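Local structure of BAT-2 beta-lactamase (Bacillus atrophaeus, 6W5G) at residues A91-D94 and E95-K99. The protein probably hydrolyses beta-lactam antibiotics as a class D serine beta-lactamase, consistent with a role in antibiotic resistance. Numbering follows the deposited sequence.
Sequences AVRD and EYDVK
D97 turns its carboxylate back toward V92 and R93, and the turn that brings it there is a worked example of how aspartates tie a loop to itself. With CG anti to its own backbone N (chi1 -169°), D97 presents OD2 to the main chain at R93: R93 N lies 2.8 Å from D97 OD2 and donates to it, on the lone pair that faces away from OD1. The same oxygen packs against the V92 backbone, 3.3 Å from V92 CA, and V92 CB and CG1 lie beside the carboxylate. Here the packing is close, and V92 is buried, its side chain also packing on Y128 and M132 of helix 126-136.

A second aspartate works from within the turn. The first torsion of D94 places its carboxylate over the following peptides, where OD1 receives Y96 N at 2.8 Å; this N-H arrives from above the carboxylate plane, 37° out of it. The backbone bond from D97 N to D94 O closes the turn but is weak, at 3.3 Å, and the bond from the Y96 backbone N to the D94 carboxylate is the shorter of the two.

The outer side is looser. The bent R93 chain crosses D97 at about a right angle, guanidinium and carboxylate planes 22° apart, yet NH1 stays 3.9 Å from OD2, which lies well out of the guanidinium plane: a long salt bridge of charges alone. A water bridges NH1 to D97 OD1. Another water joins A91 O to K99 NZ. E95 CG covers one face of the exposed Y96 ring, while E95 OE1 is engaged by R199 in a salt bridge.

An Asx turn, in which D94 OD1 accepts the N-H of Y96, thus coincides with the start of the type I beta turn D94-D97, and the D97 carboxylate bonds back to R93 N just before it, in the surface connection between helix 81-88 and the short strand 98-99 of the transpeptidase-like beta-lactamase fold.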
# COMPACT_ATOMS: atom_id res chain seq x y z
N ALA A 91 -2.06 1.14 -20.04
CA ALA A 91 -3.50 1.06 -19.79
C ALA A 91 -4.04 2.41 -19.34
O ALA A 91 -5.20 2.75 -19.61
CB ALA A 91 -3.81 -0.03 -18.77
N VAL A 92 -3.20 3.19 -18.65
CA VAL A 92 -3.49 4.57 -18.28
C VAL A 92 -2.26 5.40 -18.63
O VAL A 92 -1.14 4.89 -18.72
CB VAL A 92 -3.86 4.74 -16.79
CG1 VAL A 92 -5.25 4.17 -16.51
CG2 VAL A 92 -2.81 4.07 -15.90
N ARG A 93 -2.49 6.70 -18.81
CA ARG A 93 -1.45 7.58 -19.35
C ARG A 93 -0.53 8.15 -18.27
O ARG A 93 0.68 8.25 -18.49
CB ARG A 93 -2.12 8.73 -20.11
CG ARG A 93 -1.19 9.83 -20.58
CD ARG A 93 -2.00 11.02 -21.10
NE ARG A 93 -2.89 10.66 -22.20
CZ ARG A 93 -4.22 10.52 -22.09
NH1 ARG A 93 -4.83 10.72 -20.93
NH2 ARG A 93 -4.93 10.19 -23.16
N ASP A 94 -1.09 8.55 -17.14
CA ASP A 94 -0.36 9.22 -16.07
C ASP A 94 -1.28 9.27 -14.85
O ASP A 94 -2.36 8.66 -14.84
CB ASP A 94 0.16 10.60 -16.51
CG ASP A 94 -0.94 11.51 -17.03
OD1 ASP A 94 -2.08 11.42 -16.54
OD2 ASP A 94 -0.66 12.35 -17.92
N GLU A 95 -0.85 9.99 -13.81
CA GLU A 95 -1.61 10.08 -12.57
C GLU A 95 -2.91 10.86 -12.74
O GLU A 95 -3.75 10.85 -11.83
CB GLU A 95 -0.76 10.73 -11.48
CG GLU A 95 -0.43 12.21 -11.71
CD GLU A 95 0.89 12.44 -12.41
OE1 GLU A 95 1.75 13.14 -11.85
OE2 GLU A 95 1.07 11.94 -13.54
N TYR A 96 -3.08 11.53 -13.88
CA TYR A 96 -4.23 12.38 -14.13
C TYR A 96 -5.20 11.78 -15.15
O TYR A 96 -6.08 12.49 -15.64
CB TYR A 96 -3.76 13.74 -14.63
CG TYR A 96 -2.87 14.52 -13.70
CD1 TYR A 96 -3.31 14.89 -12.43
CD2 TYR A 96 -1.61 14.96 -14.11
CE1 TYR A 96 -2.51 15.65 -11.58
CE2 TYR A 96 -0.81 15.72 -13.29
CZ TYR A 96 -1.27 16.06 -12.02
OH TYR A 96 -0.47 16.83 -11.20
N ASP A 97 -5.05 10.50 -15.49
CA ASP A 97 -5.89 9.89 -16.53
C ASP A 97 -7.33 9.78 -16.01
O ASP A 97 -7.60 9.02 -15.08
CB ASP A 97 -5.32 8.51 -16.88
CG ASP A 97 -5.96 7.91 -18.13
OD1 ASP A 97 -7.19 8.02 -18.27
OD2 ASP A 97 -5.23 7.32 -18.96
N VAL A 98 -8.24 10.54 -16.61
CA VAL A 98 -9.61 10.63 -16.09
C VAL A 98 -10.45 9.49 -16.64
O VAL A 98 -10.55 9.30 -17.86
CB VAL A 98 -10.25 11.98 -16.47
CG1 VAL A 98 -11.70 12.01 -15.99
CG2 VAL A 98 -9.45 13.15 -15.89
N LYS A 99 -11.10 8.76 -15.74
CA LYS A 99 -12.20 7.87 -16.08
C LYS A 99 -13.48 8.49 -15.52
O LYS A 99 -13.56 8.81 -14.33
CB LYS A 99 -11.98 6.47 -15.49
CG LYS A 99 -10.80 5.73 -16.12
CD LYS A 99 -10.66 4.31 -15.53
CE LYS A 99 -9.36 3.63 -15.97
NZ LYS A 99 -9.30 3.46 -17.45
O HOH W 1 -7.39 1.65 -18.14
O HOH W 2 -7.95 9.77 -20.47